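Long-range contacts in nonsense-mediated mRNA decay factor SMG5 (Homo sapiens, PDB 2HWY), which takes part in nonsense-mediated mRNA decay, has no RNase activity by itself, and promotes dephosphorylation of UPF1: residues L5-A11 / L126-S130; H15-Q21 / V153-Y157; L22-F28 / F156-W160. All coordinates share one frame; numbering follows the deposited sequence.

Interaction 1: residues L5-A11 / L126-S130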
# COMPACT_ATOMS: atom_id res chain seq x y z
N LEU A 5 -1.97 -6.04 3.91
CA LEU A 5 -2.23 -5.22 2.73
C LEU A 5 -0.98 -4.41 2.46
O LEU A 5 -0.34 -3.92 3.40
CB LEU A 5 -3.42 -4.31 2.95
CG LEU A 5 -4.66 -5.12 3.35
CD1 LEU A 5 -5.86 -4.19 3.65
CD2 LEU A 5 -4.99 -6.14 2.28
N VAL A 6 -0.60 -4.28 1.18
CA VAL A 6 0.57 -3.46 0.86
C VAL A 6 0.27 -2.40 -0.20
O VAL A 6 0.21 -2.69 -1.38
CB VAL A 6 1.84 -4.31 0.54
CG1 VAL A 6 1.89 -5.53 1.43
CG2 VAL A 6 1.92 -4.70 -0.91
N PRO A 7 0.08 -1.15 0.26
CA PRO A 7 -0.12 0.02 -0.57
C PRO A 7 0.95 0.30 -1.62
O PRO A 7 2.16 0.18 -1.36
CB PRO A 7 -0.12 1.16 0.44
CG PRO A 7 -0.62 0.56 1.67
CD PRO A 7 -0.04 -0.81 1.69
N ASP A 8 0.46 0.68 -2.79
CA ASP A 8 1.22 1.28 -3.89
C ASP A 8 1.48 2.74 -3.46
O ASP A 8 0.85 3.21 -2.50
CB ASP A 8 0.31 1.22 -5.13
CG ASP A 8 0.98 1.61 -6.42
OD1 ASP A 8 1.69 2.64 -6.48
OD2 ASP A 8 0.74 0.90 -7.43
N THR A 9 2.42 3.43 -4.11
CA THR A 9 2.60 4.87 -3.90
C THR A 9 1.31 5.55 -4.34
O THR A 9 0.78 6.45 -3.67
CB THR A 9 3.80 5.48 -4.72
OG1 THR A 9 5.04 5.14 -4.10
CG2 THR A 9 3.71 7.00 -4.79
N GLN A 10 0.82 5.13 -5.49
CA GLN A 10 -0.37 5.73 -6.05
C GLN A 10 -1.56 5.58 -5.10
O GLN A 10 -2.36 6.50 -4.97
CB GLN A 10 -0.69 5.11 -7.40
CG GLN A 10 -0.50 6.02 -8.57
CD GLN A 10 -1.07 5.39 -9.84
OE1 GLN A 10 -1.78 6.05 -10.62
NE2 GLN A 10 -0.79 4.10 -10.04
N ALA A 11 -1.67 4.41 -4.47
CA ALA A 11 -2.76 4.12 -3.54
C ALA A 11 -2.73 5.07 -2.36
O ALA A 11 -3.76 5.58 -1.94
CB ALA A 11 -2.69 2.68 -3.05
N LEU A 126 -1.47 -9.17 0.20
CA LEU A 126 -2.37 -8.59 -0.76
C LEU A 126 -1.97 -7.15 -1.08
O LEU A 126 -1.78 -6.33 -0.19
CB LEU A 126 -3.77 -8.66 -0.17
CG LEU A 126 -4.97 -8.03 -0.85
CD1 LEU A 126 -4.78 -7.72 -2.33
CD2 LEU A 126 -6.10 -9.02 -0.65
N ASP A 127 -1.87 -6.87 -2.37
CA ASP A 127 -1.33 -5.62 -2.87
C ASP A 127 -2.43 -4.65 -3.31
O ASP A 127 -3.35 -5.03 -4.02
CB ASP A 127 -0.47 -5.96 -4.07
CG ASP A 127 0.64 -5.00 -4.27
OD1 ASP A 127 0.40 -3.78 -4.11
OD2 ASP A 127 1.76 -5.48 -4.61
N ASN A 128 -2.30 -3.38 -2.90
CA ASN A 128 -3.20 -2.30 -3.30
C ASN A 128 -2.58 -1.21 -4.18
O ASN A 128 -1.86 -0.37 -3.64
CB ASN A 128 -3.63 -1.57 -2.04
CG ASN A 128 -4.61 -2.34 -1.23
OD1 ASN A 128 -4.93 -3.50 -1.51
ND2 ASN A 128 -5.11 -1.68 -0.19
N PRO A 129 -2.83 -1.19 -5.52
CA PRO A 129 -2.49 -0.05 -6.37
C PRO A 129 -3.68 0.78 -6.87
O PRO A 129 -4.80 0.63 -6.39
CB PRO A 129 -1.79 -0.76 -7.54
CG PRO A 129 -2.62 -1.99 -7.74
CD PRO A 129 -3.32 -2.28 -6.38
N SER A 130 -3.42 1.62 -7.87
CA SER A 130 -4.46 2.17 -8.77
C SER A 130 -4.28 1.55 -10.19
O SER A 130 -3.30 0.85 -10.45
CB SER A 130 -4.01 3.51 -9.33
OG SER A 130 -3.89 4.45 -8.27
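Residues 5-7 and 126-128 pair as neighbouring parallel strands in the middle of the PIN-domain sheet, and the pairing carries on into the turns that follow both strands. The axes of the two short strand segments cross at 28°. Val6 is gripped at both its polar backbone atoms: its N donates to Leu126 O (2.7 Å) and its O accepts from Asn128 N (3.0 Å). Asp8 N then reaches Asn128 O at 2.7 Å, extending the pairing by one bond beyond the end of the strand.

On one face of the sheet Leu5 and Leu126 lie side by side, with Leu5 CD2 3.7 Å from Leu126 CG. On the other, Val6 lays its CG2 methyl against the carboxylate carbon of Asp127. Asp8 holds CG anti to N (chi1 -171°), which sets the side chain at about a right angle to Pro129, against its CA and CB, while OD1 accepts from Gln10 N at 2.8 Å as the N-cap of helix 9-14. With an alanine here, the N-H of Gln10 would probably lose its capping partner and a gap would be likely to open beside Pro129. Within the first turn of the helix, the extended chain of Gln10 runs past Ser130, its CB 3.4 Å from Ser130 OG, and the methyl of Ala11 rests on the Asn128 carbonyl.

The sheet continues on both sides, through Leu5 to Ile29 and through Asp127 to Asp149 and Lys151. Helix 153-159 covers the face bearing Leu5, Leu126 and Asn128; helix 94-103 covers that of Val6 and Asp127.

Interaction 2: residues H15-Q21 / V153-Y157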
# COMPACT_ATOMS: atom_id res chain seq x y z
N HIS A 15 -5.69 7.77 -2.41
CA HIS A 15 -6.77 7.06 -1.74
C HIS A 15 -6.39 6.81 -0.28
O HIS A 15 -6.62 5.73 0.27
CB HIS A 15 -7.07 5.74 -2.44
CG HIS A 15 -7.41 5.89 -3.89
ND1 HIS A 15 -6.47 5.72 -4.90
CD2 HIS A 15 -8.56 6.22 -4.51
CE1 HIS A 15 -7.05 5.92 -6.07
NE2 HIS A 15 -8.31 6.23 -5.87
N LEU A 16 -5.83 7.84 0.34
CA LEU A 16 -5.41 7.79 1.71
C LEU A 16 -6.55 7.44 2.65
O LEU A 16 -6.34 6.74 3.64
CB LEU A 16 -4.84 9.14 2.08
CG LEU A 16 -4.32 9.28 3.48
CD1 LEU A 16 -3.22 8.25 3.76
CD2 LEU A 16 -3.82 10.69 3.64
N PRO A 17 -7.76 7.96 2.39
CA PRO A 17 -8.88 7.62 3.30
C PRO A 17 -9.33 6.15 3.26
O PRO A 17 -9.89 5.66 4.23
CB PRO A 17 -9.99 8.55 2.84
CG PRO A 17 -9.26 9.67 2.08
CD PRO A 17 -8.20 8.93 1.36
N VAL A 18 -9.09 5.45 2.16
CA VAL A 18 -9.29 4.01 2.11
C VAL A 18 -8.26 3.31 3.01
O VAL A 18 -8.61 2.43 3.82
CB VAL A 18 -9.16 3.50 0.66
CG1 VAL A 18 -9.06 1.98 0.63
CG2 VAL A 18 -10.34 3.98 -0.18
N ILE A 19 -7.00 3.70 2.86
CA ILE A 19 -5.94 3.14 3.66
C ILE A 19 -6.17 3.46 5.13
O ILE A 19 -6.04 2.59 5.99
CB ILE A 19 -4.51 3.55 3.13
CG1 ILE A 19 -4.23 2.84 1.80
CG2 ILE A 19 -3.41 3.14 4.10
CD1 ILE A 19 -4.46 3.67 0.60
N ARG A 20 -6.58 4.68 5.44
CA ARG A 20 -6.91 5.02 6.82
C ARG A 20 -7.90 4.03 7.41
O ARG A 20 -7.67 3.47 8.46
CB ARG A 20 -7.47 6.43 6.93
CG ARG A 20 -7.75 6.88 8.39
CD ARG A 20 -8.40 8.27 8.47
NE ARG A 20 -7.75 9.20 7.55
CZ ARG A 20 -6.69 9.96 7.84
NH1 ARG A 20 -6.15 9.94 9.05
NH2 ARG A 20 -6.18 10.76 6.91
N GLN A 21 -8.99 3.81 6.70
CA GLN A 21 -10.02 2.86 7.12
C GLN A 21 -9.44 1.48 7.39
O GLN A 21 -9.69 0.89 8.43
CB GLN A 21 -11.10 2.74 6.05
CG GLN A 21 -12.46 2.31 6.56
CD GLN A 21 -13.09 3.35 7.46
OE1 GLN A 21 -12.72 4.53 7.44
NE2 GLN A 21 -14.06 2.91 8.26
N VAL A 153 -7.21 -0.44 -5.01
CA VAL A 153 -7.66 0.08 -3.71
C VAL A 153 -9.19 0.15 -3.57
O VAL A 153 -9.75 -0.45 -2.66
CB VAL A 153 -7.10 1.49 -3.36
CG1 VAL A 153 -6.16 1.42 -2.16
CG2 VAL A 153 -6.50 2.20 -4.55
N LEU A 154 -9.86 0.88 -4.46
CA LEU A 154 -11.32 0.99 -4.40
C LEU A 154 -12.07 -0.32 -4.71
O LEU A 154 -13.18 -0.52 -4.22
CB LEU A 154 -11.84 2.10 -5.30
CG LEU A 154 -11.17 3.47 -5.14
CD1 LEU A 154 -12.01 4.51 -5.82
CD2 LEU A 154 -10.95 3.84 -3.69
N ASP A 155 -11.47 -1.20 -5.54
CA ASP A 155 -12.05 -2.52 -5.76
C ASP A 155 -12.02 -3.35 -4.48
O ASP A 155 -13.00 -3.89 -4.04
CB ASP A 155 -11.32 -3.25 -6.88
N PHE A 156 -10.85 -3.36 -3.85
CA PHE A 156 -10.69 -4.05 -2.57
C PHE A 156 -11.63 -3.43 -1.53
O PHE A 156 -12.32 -4.14 -0.79
CB PHE A 156 -9.22 -3.97 -2.12
CG PHE A 156 -8.93 -4.69 -0.82
CD1 PHE A 156 -8.50 -6.01 -0.82
CD2 PHE A 156 -9.07 -4.03 0.40
CE1 PHE A 156 -8.22 -6.67 0.38
CE2 PHE A 156 -8.80 -4.69 1.61
CZ PHE A 156 -8.38 -6.01 1.59
N TYR A 157 -11.70 -2.10 -1.51
CA TYR A 157 -12.45 -1.38 -0.50
C TYR A 157 -13.94 -1.60 -0.60
O TYR A 157 -14.63 -1.83 0.40
CB TYR A 157 -12.19 0.13 -0.57
CG TYR A 157 -12.92 0.82 0.54
CD1 TYR A 157 -12.60 0.52 1.87
CD2 TYR A 157 -13.97 1.69 0.29
CE1 TYR A 157 -13.27 1.11 2.92
CE2 TYR A 157 -14.65 2.28 1.33
CZ TYR A 157 -14.29 1.98 2.65
OH TYR A 157 -14.95 2.56 3.71
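Val18 is the apolar centre of this helix-helix contact, reaching Val153, Leu154 and Tyr157 with its two methyls. With CG1 anti to the backbone N (chi1 167°), the valine spreads both branches between the helices. Val18 CG1 lies 3.8 Å from Tyr157 CB and also meets Val153 CG1, whereas CG2 touches Leu154 CD2 at 3.6 Å and sits over one face of the Tyr157 ring. Deeper in, Ile19 adds the tip of its side chain, CD1 approaching Val153 CG1 at 3.9 Å.

The remaining contacts bring polar side chains against apolar or aromatic ones by van der Waals touch, without a hydrogen bond between the two segments. The imidazole of His15, at the N-cap position of helix 16-25, rests with one side against two neighbouring residues of the other helix: ND1 lies 3.5 Å from Val153 CG2, and CD2 lies equally close to Leu154 CD2. At the other end Gln21, its chi1 of -154° placing CG anti to N, brings that CG to 3.8 Å from Tyr157 OH.

The axes run in broadly the same direction, 39° apart and 10.3 Å at their closest, a separation filled by these side chains. Val153 also packs on Asn128 of the sheet, and Ile19 on Leu12. Two helices side by side over one face of a parallel sheet are in keeping with the layered alpha/beta architecture of PIN domains.

Interaction 3: residues L22-F28 / F156-W160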
# COMPACT_ATOMS: atom_id res chain seq x y z
N LEU A 22 -8.65 0.97 6.45
CA LEU A 22 -8.15 -0.41 6.52
C LEU A 22 -7.11 -0.58 7.60
O LEU A 22 -7.13 -1.56 8.33
CB LEU A 22 -7.55 -0.81 5.17
CG LEU A 22 -8.58 -0.75 4.04
CD1 LEU A 22 -7.91 -0.52 2.69
CD2 LEU A 22 -9.45 -2.00 4.04
N ALA A 23 -6.22 0.41 7.70
CA ALA A 23 -5.14 0.44 8.68
C ALA A 23 -5.66 0.63 10.10
O ALA A 23 -4.99 0.29 11.08
CB ALA A 23 -4.19 1.56 8.34
N THR A 24 -6.83 1.21 10.20
CA THR A 24 -7.50 1.46 11.47
C THR A 24 -8.48 0.35 11.77
O THR A 24 -8.93 0.20 12.91
CB THR A 24 -8.22 2.84 11.45
OG1 THR A 24 -7.25 3.86 11.70
CG2 THR A 24 -9.33 2.94 12.50
N SER A 25 -8.81 -0.45 10.74
CA SER A 25 -9.77 -1.52 10.90
C SER A 25 -9.30 -2.44 12.01
O SER A 25 -10.11 -2.92 12.80
CB SER A 25 -9.99 -2.30 9.59
OG SER A 25 -9.14 -3.42 9.46
N GLY A 26 -7.98 -2.66 12.09
CA GLY A 26 -7.44 -3.68 12.99
C GLY A 26 -7.68 -5.10 12.46
O GLY A 26 -7.44 -6.06 13.18
N ARG A 27 -8.15 -5.22 11.22
CA ARG A 27 -8.35 -6.52 10.57
C ARG A 27 -7.19 -6.81 9.62
O ARG A 27 -7.07 -7.91 9.09
CB ARG A 27 -9.67 -6.54 9.76
CG ARG A 27 -10.86 -5.83 10.42
CD ARG A 27 -11.78 -6.75 11.20
NE ARG A 27 -12.87 -7.26 10.37
CZ ARG A 27 -13.89 -6.53 9.90
NH1 ARG A 27 -13.98 -5.22 10.14
NH2 ARG A 27 -14.83 -7.12 9.16
N PHE A 28 -6.34 -5.81 9.40
CA PHE A 28 -5.15 -5.97 8.57
C PHE A 28 -3.92 -5.35 9.23
O PHE A 28 -4.02 -4.46 10.08
CB PHE A 28 -5.38 -5.34 7.21
CG PHE A 28 -6.56 -5.89 6.49
CD1 PHE A 28 -7.75 -5.16 6.41
CD2 PHE A 28 -6.52 -7.15 5.91
CE1 PHE A 28 -8.88 -5.68 5.73
CE2 PHE A 28 -7.65 -7.68 5.24
CZ PHE A 28 -8.82 -6.94 5.15
N PHE A 156 -10.85 -3.36 -3.85
CA PHE A 156 -10.69 -4.05 -2.57
C PHE A 156 -11.63 -3.43 -1.53
O PHE A 156 -12.32 -4.14 -0.79
CB PHE A 156 -9.22 -3.97 -2.12
CG PHE A 156 -8.93 -4.69 -0.82
CD1 PHE A 156 -8.50 -6.01 -0.82
CD2 PHE A 156 -9.07 -4.03 0.40
CE1 PHE A 156 -8.22 -6.67 0.38
CE2 PHE A 156 -8.80 -4.69 1.61
CZ PHE A 156 -8.38 -6.01 1.59
N TYR A 157 -11.70 -2.10 -1.51
CA TYR A 157 -12.45 -1.38 -0.50
C TYR A 157 -13.94 -1.60 -0.60
O TYR A 157 -14.63 -1.83 0.40
CB TYR A 157 -12.19 0.13 -0.57
CG TYR A 157 -12.92 0.82 0.54
CD1 TYR A 157 -12.60 0.52 1.87
CD2 TYR A 157 -13.97 1.69 0.29
CE1 TYR A 157 -13.27 1.11 2.92
CE2 TYR A 157 -14.65 2.28 1.33
CZ TYR A 157 -14.29 1.98 2.65
OH TYR A 157 -14.95 2.56 3.71
N LYS A 158 -14.44 -1.51 -1.83
CA LYS A 158 -15.84 -1.73 -2.07
C LYS A 158 -16.18 -3.22 -1.82
O LYS A 158 -17.23 -3.52 -1.24
CB LYS A 158 -16.24 -1.16 -3.45
CG LYS A 158 -15.98 0.39 -3.54
CD LYS A 158 -17.08 1.17 -4.26
CE LYS A 158 -18.24 1.55 -3.32
NZ LYS A 158 -19.61 1.67 -4.00
N GLN A 159 -15.28 -4.14 -2.15
CA GLN A 159 -15.48 -5.55 -1.73
C GLN A 159 -15.50 -5.71 -0.18
O GLN A 159 -16.29 -6.48 0.37
CB GLN A 159 -14.42 -6.50 -2.34
CG GLN A 159 -14.87 -7.25 -3.62
CD GLN A 159 -14.29 -8.68 -3.74
OE1 GLN A 159 -13.28 -9.00 -3.11
NE2 GLN A 159 -14.94 -9.53 -4.55
N TRP A 160 -14.65 -4.96 0.51
CA TRP A 160 -14.49 -5.11 1.95
C TRP A 160 -15.73 -4.71 2.76
O TRP A 160 -16.13 -3.55 2.78
CB TRP A 160 -13.28 -4.29 2.42
CG TRP A 160 -12.85 -4.63 3.81
CD1 TRP A 160 -12.35 -5.83 4.25
CD2 TRP A 160 -12.86 -3.75 4.95
NE1 TRP A 160 -12.07 -5.75 5.60
CE2 TRP A 160 -12.36 -4.48 6.05
CE3 TRP A 160 -13.26 -2.42 5.15
CZ2 TRP A 160 -12.25 -3.92 7.33
CZ3 TRP A 160 -13.14 -1.86 6.42
CH2 TRP A 160 -12.64 -2.61 7.49
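Leu22 sets its CD2 methyl against both Phe156 and Trp160, in the corner they form, opening a largely aromatic surface contact between the ends of two helices. Leu22 CD2 lies over the indole face in a CH-pi contact, 4.1 Å from the centroid of the six-membered ring of Trp160 and 19° off its normal. Leu22 CD2 also meets the edge of the other ring, 3.7 Å from Phe156 CE2.

Ser25 comes next, its CB 3.4 Å from Trp160 CH2. Its hydroxyl is occupied within its own segment: OG donates to Leu22 O and accepts from Arg27 N at 2.7 Å, an ST turn spanning Gly26, where the chain leaves the helix. Arg27 folds back through bends at its second and third side-chain torsions and presents a guanidinium face to Trp160, with Arg27 NH1 3.5 Å from Trp160 CZ2; the two planes are inclined rather than stacked.

Phe28 completes an aromatic cluster with Phe156 and Trp160. Phe156 directs its edge toward the Phe28 face in an offset edge-to-face pair, centroids 5.6 Å apart and planes at 62°. The five-membered ring of Trp160 approaches obliquely, NE1 lying near the edge of Phe28. In Trp160, CG stands anti to the main-chain N (chi1 -166°), which carries the indole back across to the 22-28 segment.

Beneath the cluster, Leu5 of strand 4-7 is touched by Leu22, Phe28 and Phe156. The contact thus joins the C-terminal ends of helices 16-25 and 153-159 over that strand, with Pro3 also packing on Phe28.

The first segments come along the chain as 5-11, 15-21 and 22-28, and their partners follow in the same order more than a hundred residues later, tying the N-terminal part of the modelled chain to its C-terminal part. Interaction 1 lies in the sheet and at the start of helix 9-14; interactions 2 and 3 follow one another along helices 16-25 and 153-159, their centres about 7 Å apart. Interaction 1 is centred about 9 Å from interaction 2 and 12 Å from interaction 3. A probable hydrogen bond from Val153 to Pro129 joins sheet and helix, and Phe156 packs on Leu5 and Leu126, so the three contacts form one patch running from interior to surface.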